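Long-range contacts in acetaldehyde dehydrogenase (Acetylating) (Geobacillus thermoglucosidasius, PDB 5J78), which probably catalyses the reversible, NAD-dependent conversion of acetaldehyde and coenzyme A into acetyl-CoA: residues V435-L441 with D453-V457; D59-M65 with A151-K156; L319-G325 with I361-I367; A236-G240 with N448-S452. One frame throughout, in Å; residues are numbered along the deposited sequence.

Interaction 1 of 4, residues V435-L441 with D453-V457; sequences VKPSLTL and DNVTV
Asn454 reaches across to Lys436, and the pair illustrates how one amide can pin two irregular segments of one chain together. Its ND2 donates to Lys436 O over 2.8 Å, bent to 148° and tilted out of the carbonyl plane. With CG anti to its own carbonyl carbon (chi1 -76°), the amide is laid beside Leu441, whose CG lies 3.7 Å from Asn454 OD1, while Val435 CG2 comes in at about a right angle to rest on ND2. Outside the pair of segments, ND2 also serves Gly428 O and OD1 accepts from Arg417, so both ends of the buried amide are satisfied. Cut back to an alanine, the position would probably leave Lys436 O and Gly428 O without this donor and Arg417 without its acceptor.

The tight part continues through Val455. Its N bonds to Thr440 O at 3.0 Å, and its CG2 meets Thr440 CG2 at 3.7 Å. Ser438 OG sits 2.7 Å from Val455 O.

Along the Lys436 side chain the packing is slacker. Its CG only brushes Thr456 CG2 at 4.2 Å before the chain bends at chi2 and carries the amine away to an exposed position. Nearby, a water links Pro437 O to Thr456 OG1. Asp453, partly exposed, pairs instead with Arg465 of the second subunit.

Ser438 OG accepts from Thr440 N, closing an ST turn, and the single beta bridge between Leu441 and Asn454 joins this turn to the returning limb of the long loop that precedes strand 461-468.

Interaction 2 of 4, residues D59-M65 with A151-K156; sequences DKIVESM and ALIAVK
Val62 and Leu152 meet where two helices pack antiparallel, their segment axes 9.5 Å apart at 172°. Helix 143-156 is the connecting helix of a beta-alpha-beta crossover between the parallel strands 124-138 and 160-165, consistent with the Rossmann-like cofactor domain of aldehyde dehydrogenases, and helix 55-84 packs against it.

The polar contact lies at one end. Lys156 bends at chi2 (70°) so that NZ forms a salt bridge with Asp59 OD1 at 2.6 Å, approaching on the syn side but 30° out of the carboxylate plane. The ammonium, otherwise buried, also donates to Lys108 O, and a water that donates to Asp59 OD2 accepts a weak bond from Lys156 NZ.

The apolar contacts fill the rest of the interface. Leu152 CD2 lies against Val62 O and is 3.8 Å from Val62 CG1, the two side chains crossing obliquely. The other branch of Val62, CG2, rests on the backbone of Lys156, 3.6 Å from its CA. Ile61 CG2 touches Val155 CG1 at about a right angle. Ile194 of strand 194-196 packs on Val155 and Met65. At the far end, the bend of Met65 at chi3 carries its CE over Ala151, 3.4 Å from Ala151 O and 3.7 Å from Ala151 CB.

Interaction 3 of 4, residues L319-G325 with I361-I367; sequences LNAKIVG and IEKLSPI
Gly325 N donates to Leu364 O at 3.1 Å, in the carbonyl plane, where two loops meet in the domain built on the seven-stranded parallel sheet, consistent with the catalytic domain of aldehyde dehydrogenases. Residues 361-367 run into strand 367-373, with Glu362 near the modified Cys273, and residues 319-325 lead into helix 328-335. Beside that bond Val324 CA makes a C-H...O contact with the same oxygen at 3.4 Å. An Asx turn, in which Asn320 OD1 accepts from Lys322 N, and an inverse gamma turn centred on Pro366 shape the loops.

Leu319 carries much of the side-chain contact. With CG opposite its backbone N (chi1 -178°), it spreads both methyls over the other loop: CD1 lies 3.6 Å from Glu362 O and also near Lys363 O, while CD2 meets Leu364 CD1 at 4.0 Å. Replacing it with an alanine would probably open a gap beside Leu364 and strip the apolar cover from these two carbonyls.

Ser365 CB lies 3.3 Å from Ile323 O, and its OG donates to Lys363 O from above the carbonyl plane. Between helix 303-313 and this loop, Ile323 extends so that its CD1 comes 3.7 Å from Ser365 OG and 4.2 Å from Ile367 CD1.

Interaction 4 of 4, residues A236-G240 with N448-S452; sequences AYGVG and NNITS
Strand 236-238, which pairs with strand 216-219 in the mixed sheet, meets a loop of the long segment before strand 461-468 through Gly238, Val239 and Asn449, an example of one side chain reading the backbone of a strand end. Asn449 ND2 donates to Val239 O over 3.1 Å. The acceptor lies in the plane of the amide, yet the donor stands 70° out of the carbonyl plane. The amide lies nearly parallel to the Gly238-Val239 peptide but stands steeply against the Val239-Gly240 peptide, whose oxygen it meets from above: ND2 is 3.3 Å from Gly238 C, and OD1 lies 3.0 Å from Val239 C. OD1 takes its hydrogen bond from Cys443 N, and ND2 has a second, weak bond to Asn448 O, which probably help to set how the amide is turned. Glycine suits position 238, since a beta carbon there would probably crowd Asn449 ND2.

Beside this polar patch the packing is apolar. Ile450 CG2 meets Tyr237 CD1 at 3.5 Å in an oblique approach and also rests on Ala236 O. Thr451 CG2 comes to the edge of the same ring, near its plane, at 4.0 Å. Between the backbones a water donates both to Gly238 O at 2.9 Å and, over 3.3 Å, to Thr451 O.

Tyr230 OH binds both Gly238 N and Ile450 N. The second subunit packs its own Tyr237 against Ile450 and its Ile450 against Tyr237. Helix 223-229 packs through Val226 on Val239 and Asn449, and strand 216-219 supports Tyr237.

Overall arrangement
From the N terminus, interaction 2 closes first, bringing helix 55-84 onto helix 143-156 well before the others begin. Interaction 4 then opens at strand 236-238 and closes more than two hundred residues later; interaction 3, joining two loops of the domain built on the seven-stranded parallel sheet, is nested inside its span. Interaction 1 opens within that span and closes just beyond it, so interactions 1 and 4 cross, and they touch where Val239 packs on Thr440 and Leu441. Both reach the second subunit. Interaction 1 also meets interaction 2, through Val457 against Ile153 and Lys156. Interaction 3 stands apart, its centre about 34 Å from that of interaction 2, across the centre of the chain.

Interaction 1 of 4, residues V435-L441 with D453-V457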
loop_
_atom_site.group_PDB
_atom_site.type_symbol
_atom_site.label_atom_id
_atom_site.label_comp_id
_atom_site.label_asym_id
_atom_site.label_seq_id
_atom_site.Cartn_x
_atom_site.Cartn_y
_atom_site.Cartn_z
ATOM N N VAL A 435 39.354 -13.338 0.836
ATOM C CA VAL A 435 37.989 -13.346 0.306
ATOM C C VAL A 435 37.967 -12.384 -0.878
ATOM O O VAL A 435 38.888 -11.610 -1.045
ATOM C CB VAL A 435 36.955 -12.950 1.382
ATOM C CG1 VAL A 435 36.969 -13.973 2.489
ATOM C CG2 VAL A 435 37.244 -11.563 1.972
ATOM N N LYS A 436 36.933 -12.429 -1.711
ATOM C CA LYS A 436 36.903 -11.602 -2.916
ATOM C C LYS A 436 36.892 -10.109 -2.573
ATOM O O LYS A 436 36.059 -9.682 -1.789
ATOM C CB LYS A 436 35.674 -11.944 -3.752
ATOM C CG LYS A 436 35.722 -13.323 -4.356
ATOM C CD LYS A 436 36.798 -13.403 -5.454
ATOM C CE LYS A 436 36.844 -14.774 -6.108
ATOM N NZ LYS A 436 38.017 -14.895 -7.012
ATOM N N PRO A 437 37.813 -9.310 -3.156
ATOM C CA PRO A 437 37.727 -7.860 -2.913
ATOM C C PRO A 437 36.349 -7.270 -3.253
ATOM O O PRO A 437 35.843 -7.432 -4.377
ATOM C CB PRO A 437 38.805 -7.270 -3.834
ATOM C CG PRO A 437 39.828 -8.389 -3.961
ATOM C CD PRO A 437 38.998 -9.674 -3.953
ATOM N N SER A 438 35.742 -6.590 -2.284
ATOM C CA SER A 438 34.384 -6.093 -2.466
ATOM C C SER A 438 34.062 -5.023 -1.432
ATOM O O SER A 438 34.598 -5.041 -0.317
ATOM C CB SER A 438 33.378 -7.260 -2.356
ATOM O OG SER A 438 32.022 -6.836 -2.463
ATOM N N LEU A 439 33.159 -4.117 -1.801
ATOM C CA LEU A 439 32.564 -3.186 -0.841
ATOM C C LEU A 439 31.061 -3.435 -0.659
ATOM O O LEU A 439 30.333 -2.576 -0.165
ATOM C CB LEU A 439 32.844 -1.735 -1.295
ATOM C CG LEU A 439 34.344 -1.413 -1.250
ATOM C CD1 LEU A 439 34.705 -0.060 -1.853
ATOM C CD2 LEU A 439 34.848 -1.490 0.170
ATOM N N THR A 440 30.605 -4.621 -1.057
ATOM C CA THR A 440 29.223 -5.032 -0.851
ATOM C C THR A 440 29.282 -6.405 -0.239
ATOM O O THR A 440 29.449 -7.415 -0.933
ATOM C CB THR A 440 28.426 -5.042 -2.146
ATOM O OG1 THR A 440 28.300 -3.696 -2.612
ATOM C CG2 THR A 440 27.016 -5.672 -1.948
ATOM N N LEU A 441 29.168 -6.424 1.076
ATOM C CA LEU A 441 29.399 -7.629 1.857
ATOM C C LEU A 441 28.052 -8.218 2.248
ATOM O O LEU A 441 27.346 -7.665 3.078
ATOM C CB LEU A 441 30.252 -7.309 3.084
ATOM C CG LEU A 441 31.775 -7.359 2.898
ATOM C CD1 LEU A 441 32.184 -6.600 1.675
ATOM C CD2 LEU A 441 32.545 -6.834 4.134
ATOM N N ASP A 453 28.278 -14.024 0.395
ATOM C CA ASP A 453 29.484 -13.711 -0.358
ATOM C C ASP A 453 29.832 -12.238 -0.321
ATOM O O ASP A 453 28.957 -11.386 -0.180
ATOM C CB ASP A 453 29.319 -14.086 -1.829
ATOM C CG ASP A 453 29.106 -15.562 -2.048
ATOM O OD1 ASP A 453 29.289 -16.369 -1.099
ATOM O OD2 ASP A 453 28.772 -15.905 -3.205
ATOM N N ASN A 454 31.117 -11.960 -0.500
ATOM C CA ASN A 454 31.559 -10.672 -0.994
ATOM C C ASN A 454 31.102 -10.630 -2.450
ATOM O O ASN A 454 31.515 -11.459 -3.269
ATOM C CB ASN A 454 33.086 -10.503 -0.874
ATOM C CG ASN A 454 33.545 -10.222 0.551
ATOM O OD1 ASN A 454 32.894 -10.620 1.510
ATOM N ND2 ASN A 454 34.674 -9.514 0.690
ATOM N N VAL A 455 30.224 -9.683 -2.761
ATOM C CA VAL A 455 29.663 -9.558 -4.092
ATOM C C VAL A 455 30.732 -9.116 -5.071
ATOM O O VAL A 455 31.521 -8.222 -4.770
ATOM C CB VAL A 455 28.486 -8.558 -4.109
ATOM C CG1 VAL A 455 27.994 -8.300 -5.541
ATOM C CG2 VAL A 455 27.358 -9.077 -3.225
ATOM N N THR A 456 30.730 -9.736 -6.248
ATOM C CA THR A 456 31.780 -9.526 -7.229
ATOM C C THR A 456 31.196 -9.813 -8.627
ATOM O O THR A 456 29.962 -9.910 -8.787
ATOM C CB THR A 456 33.046 -10.395 -6.892
ATOM O OG1 THR A 456 34.073 -10.166 -7.857
ATOM C CG2 THR A 456 32.725 -11.883 -6.846
ATOM N N VAL A 457 32.046 -9.886 -9.649
ATOM C CA VAL A 457 31.557 -9.958 -11.044
ATOM C C VAL A 457 30.660 -11.199 -11.362
ATOM O O VAL A 457 29.755 -11.125 -12.198
ATOM C CB VAL A 457 32.751 -9.929 -12.026
ATOM C CG1 VAL A 457 33.618 -11.178 -11.882
ATOM C CG2 VAL A 457 32.287 -9.750 -13.456
HETATM O O HOH W 1 36.068 -8.938 -6.455
#

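Interaction 2 of 4, residues D59-M65 with A151-K156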
loop_
_atom_site.group_PDB
_atom_site.type_symbol
_atom_site.label_atom_id
_atom_site.label_comp_id
_atom_site.label_asym_id
_atom_site.label_seq_id
_atom_site.Cartn_x
_atom_site.Cartn_y
_atom_site.Cartn_z
ATOM N N ASP A 59 37.592 -6.053 -21.819
ATOM C CA ASP A 59 38.698 -5.941 -20.878
ATOM C C ASP A 59 39.460 -4.612 -21.026
ATOM O O ASP A 59 39.917 -4.060 -20.030
ATOM C CB ASP A 59 39.665 -7.114 -21.028
ATOM C CG ASP A 59 39.079 -8.434 -20.509
ATOM O OD1 ASP A 59 38.011 -8.430 -19.857
ATOM O OD2 ASP A 59 39.715 -9.477 -20.730
ATOM N N LYS A 60 39.581 -4.094 -22.247
ATOM C CA LYS A 60 40.193 -2.776 -22.449
ATOM C C LYS A 60 39.384 -1.665 -21.764
ATOM O O LYS A 60 39.956 -0.763 -21.152
ATOM C CB LYS A 60 40.329 -2.465 -23.940
ATOM C CG LYS A 60 41.494 -3.171 -24.606
ATOM C CD LYS A 60 41.505 -2.932 -26.113
ATOM C CE LYS A 60 42.528 -3.825 -26.827
ATOM N NZ LYS A 60 43.950 -3.412 -26.610
ATOM N N ILE A 61 38.056 -1.725 -21.884
ATOM C CA ILE A 61 37.183 -0.771 -21.200
ATOM C C ILE A 61 37.383 -0.846 -19.677
ATOM O O ILE A 61 37.563 0.183 -19.015
ATOM C CB ILE A 61 35.702 -1.015 -21.566
ATOM C CG1 ILE A 61 35.517 -0.704 -23.061
ATOM C CG2 ILE A 61 34.759 -0.150 -20.673
ATOM C CD1 ILE A 61 34.235 -1.182 -23.672
ATOM N N VAL A 62 37.382 -2.056 -19.125
ATOM C CA VAL A 62 37.500 -2.207 -17.667
ATOM C C VAL A 62 38.850 -1.656 -17.174
ATOM O O VAL A 62 38.941 -1.015 -16.109
ATOM C CB VAL A 62 37.336 -3.678 -17.246
ATOM C CG1 VAL A 62 37.598 -3.865 -15.769
ATOM C CG2 VAL A 62 35.903 -4.205 -17.623
ATOM N N GLU A 63 39.892 -1.910 -17.959
ATOM C CA GLU A 63 41.238 -1.489 -17.614
ATOM C C GLU A 63 41.340 0.043 -17.596
ATOM O O GLU A 63 41.907 0.614 -16.672
ATOM C CB GLU A 63 42.249 -2.074 -18.599
ATOM C CG GLU A 63 43.650 -1.519 -18.424
ATOM C CD GLU A 63 44.621 -2.112 -19.412
ATOM O OE1 GLU A 63 44.343 -2.049 -20.631
ATOM O OE2 GLU A 63 45.643 -2.656 -18.961
ATOM N N SER A 64 40.773 0.685 -18.617
ATOM C CA SER A 64 40.750 2.135 -18.706
ATOM C C SER A 64 39.991 2.737 -17.526
ATOM O O SER A 64 40.409 3.746 -16.968
ATOM C CB SER A 64 40.120 2.578 -20.027
ATOM O OG SER A 64 39.960 3.989 -20.074
ATOM N N MET A 65 38.873 2.120 -17.151
ATOM C CA MET A 65 38.109 2.569 -15.985
ATOM C C MET A 65 38.978 2.470 -14.731
ATOM O O MET A 65 39.061 3.413 -13.941
ATOM C CB MET A 65 36.828 1.744 -15.803
ATOM C CG MET A 65 35.762 1.977 -16.850
ATOM S SD MET A 65 34.468 0.678 -16.823
ATOM C CE MET A 65 33.779 0.940 -15.194
ATOM N N ALA A 151 31.023 -0.196 -10.594
ATOM C CA ALA A 151 31.120 0.082 -12.024
ATOM C C ALA A 151 32.029 -0.920 -12.705
ATOM O O ALA A 151 31.703 -1.409 -13.786
ATOM C CB ALA A 151 31.623 1.501 -12.273
ATOM N N LEU A 152 33.169 -1.220 -12.082
ATOM C CA LEU A 152 34.096 -2.210 -12.632
ATOM C C LEU A 152 33.437 -3.611 -12.757
ATOM O O LEU A 152 33.513 -4.235 -13.803
ATOM C CB LEU A 152 35.354 -2.313 -11.770
ATOM C CG LEU A 152 36.364 -1.161 -11.836
ATOM C CD1 LEU A 152 37.373 -1.358 -10.719
ATOM C CD2 LEU A 152 37.015 -1.086 -13.211
ATOM N N ILE A 153 32.804 -4.108 -11.693
ATOM C CA ILE A 153 32.237 -5.460 -11.760
ATOM C C ILE A 153 31.006 -5.494 -12.672
ATOM O O ILE A 153 30.750 -6.500 -13.328
ATOM C CB ILE A 153 31.863 -6.031 -10.360
ATOM C CG1 ILE A 153 30.746 -5.238 -9.664
ATOM C CG2 ILE A 153 33.106 -6.142 -9.447
ATOM C CD1 ILE A 153 30.210 -5.962 -8.405
ATOM N N ALA A 154 30.257 -4.399 -12.741
ATOM C CA ALA A 154 29.091 -4.366 -13.618
ATOM C C ALA A 154 29.495 -4.390 -15.080
ATOM O O ALA A 154 28.899 -5.111 -15.884
ATOM C CB ALA A 154 28.224 -3.135 -13.338
ATOM N N VAL A 155 30.498 -3.593 -15.443
ATOM C CA VAL A 155 30.866 -3.483 -16.855
ATOM C C VAL A 155 31.625 -4.733 -17.317
ATOM O O VAL A 155 31.433 -5.203 -18.429
ATOM C CB VAL A 155 31.702 -2.211 -17.118
ATOM C CG1 VAL A 155 32.256 -2.181 -18.559
ATOM C CG2 VAL A 155 30.851 -0.982 -16.865
ATOM N N LYS A 156 32.468 -5.281 -16.452
ATOM C CA LYS A 156 33.198 -6.502 -16.772
ATOM C C LYS A 156 32.228 -7.653 -17.104
ATOM O O LYS A 156 32.526 -8.479 -17.970
ATOM C CB LYS A 156 34.122 -6.869 -15.608
ATOM C CG LYS A 156 34.814 -8.231 -15.695
ATOM C CD LYS A 156 35.877 -8.297 -16.769
ATOM C CE LYS A 156 36.252 -9.758 -17.040
ATOM N NZ LYS A 156 37.538 -9.937 -17.783
HETATM O O HOH W 2 39.230 -11.914 -19.492
#

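Interaction 3 of 4, residues L319-G325 with I361-I367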
loop_
_atom_site.group_PDB
_atom_site.type_symbol
_atom_site.label_atom_id
_atom_site.label_comp_id
_atom_site.label_asym_id
_atom_site.label_seq_id
_atom_site.Cartn_x
_atom_site.Cartn_y
_atom_site.Cartn_z
ATOM N N LEU A 319 22.021 5.264 16.247
ATOM C CA LEU A 319 23.334 5.877 16.124
ATOM C C LEU A 319 23.230 7.328 15.655
ATOM O O LEU A 319 22.490 7.644 14.734
ATOM C CB LEU A 319 24.206 5.066 15.164
ATOM C CG LEU A 319 25.643 5.570 14.968
ATOM C CD1 LEU A 319 26.469 5.473 16.273
ATOM C CD2 LEU A 319 26.298 4.789 13.830
ATOM N N ASN A 320 23.960 8.198 16.341
ATOM C CA ASN A 320 24.041 9.625 16.025
ATOM C C ASN A 320 24.944 9.876 14.818
ATOM O O ASN A 320 26.149 9.658 14.884
ATOM C CB ASN A 320 24.561 10.378 17.263
ATOM C CG ASN A 320 24.678 11.888 17.056
ATOM O OD1 ASN A 320 24.233 12.446 16.052
ATOM N ND2 ASN A 320 25.274 12.559 18.039
ATOM N N ALA A 321 24.359 10.332 13.714
ATOM C CA ALA A 321 25.111 10.546 12.479
ATOM C C ALA A 321 26.235 11.574 12.640
ATOM O O ALA A 321 27.196 11.576 11.865
ATOM C CB ALA A 321 24.166 10.986 11.350
ATOM N N LYS A 322 26.128 12.443 13.644
ATOM C CA LYS A 322 27.114 13.509 13.799
ATOM C C LYS A 322 28.458 13.009 14.311
ATOM O O LYS A 322 29.444 13.718 14.176
ATOM C CB LYS A 322 26.569 14.610 14.717
ATOM C CG LYS A 322 25.637 15.554 13.980
ATOM C CD LYS A 322 24.721 16.311 14.921
ATOM C CE LYS A 322 23.718 17.135 14.124
ATOM N NZ LYS A 322 23.151 18.270 14.912
ATOM N N ILE A 323 28.528 11.800 14.869
ATOM C CA ILE A 323 29.838 11.254 15.240
ATOM C C ILE A 323 30.409 10.294 14.206
ATOM O O ILE A 323 31.563 9.906 14.310
ATOM C CB ILE A 323 29.817 10.517 16.620
ATOM C CG1 ILE A 323 29.017 9.204 16.564
ATOM C CG2 ILE A 323 29.287 11.438 17.705
ATOM C CD1 ILE A 323 29.342 8.264 17.710
ATOM N N VAL A 324 29.608 9.882 13.232
ATOM C CA VAL A 324 30.102 8.956 12.208
ATOM C C VAL A 324 31.309 9.520 11.483
ATOM O O VAL A 324 31.248 10.612 10.935
ATOM C CB VAL A 324 29.016 8.636 11.155
ATOM C CG1 VAL A 324 29.601 7.797 10.014
ATOM C CG2 VAL A 324 27.844 7.927 11.817
ATOM N N GLY A 325 32.405 8.768 11.475
ATOM C CA GLY A 325 33.577 9.154 10.711
ATOM C C GLY A 325 34.322 10.363 11.269
ATOM O O GLY A 325 35.077 11.018 10.548
ATOM N N ILE A 361 26.784 -1.040 20.759
ATOM C CA ILE A 361 26.256 -1.008 19.388
ATOM C C ILE A 361 27.339 -0.639 18.373
ATOM O O ILE A 361 28.506 -0.370 18.742
ATOM C CB ILE A 361 25.052 -0.026 19.250
ATOM C CG1 ILE A 361 25.473 1.457 19.337
ATOM C CG2 ILE A 361 24.007 -0.338 20.308
ATOM C CD1 ILE A 361 24.433 2.434 18.781
ATOM N N GLU A 362 26.946 -0.643 17.097
ATOM C CA GLU A 362 27.833 -0.301 16.002
ATOM C C GLU A 362 28.013 1.208 16.025
ATOM O O GLU A 362 27.037 1.959 15.949
ATOM C CB GLU A 362 27.274 -0.764 14.636
ATOM C CG GLU A 362 28.312 -0.647 13.516
ATOM C CD GLU A 362 27.763 -0.771 12.103
ATOM O OE1 GLU A 362 26.529 -0.740 11.909
ATOM O OE2 GLU A 362 28.600 -0.908 11.178
ATOM N N LYS A 363 29.258 1.661 16.101
ATOM C CA LYS A 363 29.513 3.081 16.360
ATOM C C LYS A 363 30.044 3.847 15.149
ATOM O O LYS A 363 29.999 5.083 15.133
ATOM C CB LYS A 363 30.490 3.202 17.551
ATOM C CG LYS A 363 29.862 2.663 18.846
ATOM C CD LYS A 363 30.858 2.445 19.986
ATOM C CE LYS A 363 31.779 1.272 19.739
ATOM N NZ LYS A 363 31.108 -0.046 19.938
ATOM N N LEU A 364 30.527 3.115 14.145
ATOM C CA LEU A 364 30.998 3.704 12.887
ATOM C C LEU A 364 31.873 4.933 13.151
ATOM O O LEU A 364 31.726 5.979 12.526
ATOM C CB LEU A 364 29.815 4.075 11.984
ATOM C CG LEU A 364 29.126 2.913 11.236
ATOM C CD1 LEU A 364 27.899 3.404 10.478
ATOM C CD2 LEU A 364 30.073 2.213 10.279
ATOM N N SER A 365 32.784 4.789 14.102
ATOM C CA SER A 365 33.652 5.892 14.508
ATOM C C SER A 365 34.758 5.317 15.392
ATOM O O SER A 365 34.697 4.140 15.785
ATOM C CB SER A 365 32.856 6.977 15.244
ATOM O OG SER A 365 32.291 6.456 16.435
ATOM N N PRO A 366 35.782 6.121 15.695
ATOM C CA PRO A 366 36.935 5.577 16.414
ATOM C C PRO A 366 36.649 5.447 17.914
ATOM O O PRO A 366 37.343 6.012 18.766
ATOM C CB PRO A 366 38.048 6.588 16.112
ATOM C CG PRO A 366 37.512 7.492 15.071
ATOM C CD PRO A 366 36.042 7.484 15.213
ATOM N N ILE A 367 35.598 4.690 18.211
ATOM C CA ILE A 367 35.230 4.292 19.562
ATOM C C ILE A 367 35.126 2.781 19.599
ATOM O O ILE A 367 34.511 2.164 18.727
ATOM C CB ILE A 367 33.890 4.895 20.014
ATOM C CG1 ILE A 367 33.917 6.407 19.844
ATOM C CG2 ILE A 367 33.599 4.499 21.455
ATOM C CD1 ILE A 367 32.588 7.119 20.135
#

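Interaction 4 of 4, residues A236-G240 with N448-S452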
loop_
_atom_site.group_PDB
_atom_site.type_symbol
_atom_site.label_atom_id
_atom_site.label_comp_id
_atom_site.label_asym_id
_atom_site.label_seq_id
_atom_site.Cartn_x
_atom_site.Cartn_y
_atom_site.Cartn_z
ATOM N N ALA A 236 17.452 -8.768 -5.924
ATOM C CA ALA A 236 18.391 -7.863 -5.240
ATOM C C ALA A 236 19.506 -8.581 -4.497
ATOM O O ALA A 236 19.310 -9.652 -3.906
ATOM C CB ALA A 236 17.647 -6.978 -4.265
ATOM N N TYR A 237 20.674 -7.950 -4.510
ATOM C CA TYR A 237 21.761 -8.308 -3.621
ATOM C C TYR A 237 21.908 -7.208 -2.596
ATOM O O TYR A 237 22.363 -6.095 -2.907
ATOM C CB TYR A 237 23.065 -8.520 -4.381
ATOM C CG TYR A 237 23.076 -9.736 -5.273
ATOM C CD1 TYR A 237 23.421 -10.983 -4.776
ATOM C CD2 TYR A 237 22.756 -9.639 -6.622
ATOM C CE1 TYR A 237 23.431 -12.104 -5.593
ATOM C CE2 TYR A 237 22.768 -10.750 -7.438
ATOM C CZ TYR A 237 23.107 -11.982 -6.917
ATOM O OH TYR A 237 23.111 -13.092 -7.729
ATOM N N GLY A 238 21.524 -7.524 -1.365
ATOM C CA GLY A 238 21.581 -6.560 -0.274
ATOM C C GLY A 238 22.786 -6.799 0.614
ATOM O O GLY A 238 23.508 -7.782 0.448
ATOM N N VAL A 239 23.012 -5.881 1.546
ATOM C CA VAL A 239 23.962 -6.074 2.625
ATOM C C VAL A 239 23.228 -6.056 3.946
ATOM O O VAL A 239 22.030 -5.810 4.004
ATOM C CB VAL A 239 25.038 -4.973 2.659
ATOM C CG1 VAL A 239 25.781 -4.904 1.335
ATOM C CG2 VAL A 239 24.401 -3.619 2.982
ATOM N N GLY A 240 23.965 -6.330 5.010
ATOM C CA GLY A 240 23.475 -6.110 6.350
ATOM C C GLY A 240 24.509 -5.278 7.076
ATOM O O GLY A 240 25.636 -5.142 6.603
ATOM N N ASN A 448 19.056 -11.167 6.336
ATOM C CA ASN A 448 18.061 -10.752 5.332
ATOM C C ASN A 448 18.642 -10.527 3.948
ATOM O O ASN A 448 18.185 -9.660 3.198
ATOM C CB ASN A 448 17.336 -9.490 5.784
ATOM C CG ASN A 448 15.918 -9.401 5.223
ATOM O OD1 ASN A 448 14.989 -9.966 5.788
ATOM N ND2 ASN A 448 15.753 -8.699 4.107
ATOM N N ASN A 449 19.622 -11.343 3.589
ATOM C CA ASN A 449 20.286 -11.214 2.297
ATOM C C ASN A 449 20.268 -12.537 1.535
ATOM O O ASN A 449 20.232 -13.610 2.144
ATOM C CB ASN A 449 21.746 -10.762 2.465
ATOM C CG ASN A 449 21.896 -9.340 3.020
ATOM O OD1 ASN A 449 22.931 -9.014 3.637
ATOM N ND2 ASN A 449 20.895 -8.484 2.792
ATOM N N ILE A 450 20.340 -12.458 0.208
ATOM C CA ILE A 450 20.313 -13.639 -0.640
ATOM C C ILE A 450 21.669 -14.367 -0.672
ATOM O O ILE A 450 21.732 -15.527 -1.072
ATOM C CB ILE A 450 19.873 -13.266 -2.085
ATOM C CG1 ILE A 450 19.452 -14.517 -2.880
ATOM C CG2 ILE A 450 20.966 -12.511 -2.817
ATOM C CD1 ILE A 450 18.107 -15.113 -2.483
ATOM N N THR A 451 22.748 -13.697 -0.256
ATOM C CA THR A 451 24.069 -14.327 -0.197
ATOM C C THR A 451 24.932 -13.797 0.951
ATOM O O THR A 451 24.716 -12.690 1.453
ATOM C CB THR A 451 24.857 -14.140 -1.506
ATOM O OG1 THR A 451 26.042 -14.947 -1.459
ATOM C CG2 THR A 451 25.247 -12.692 -1.714
ATOM N N SER A 452 25.901 -14.612 1.346
ATOM C CA SER A 452 26.895 -14.253 2.367
ATOM C C SER A 452 28.229 -13.939 1.723
ATOM O O SER A 452 29.201 -13.660 2.419
ATOM C CB SER A 452 27.089 -15.386 3.375
ATOM O OG SER A 452 27.500 -16.563 2.696
HETATM O O HOH W 3 23.451 -10.457 -0.565
#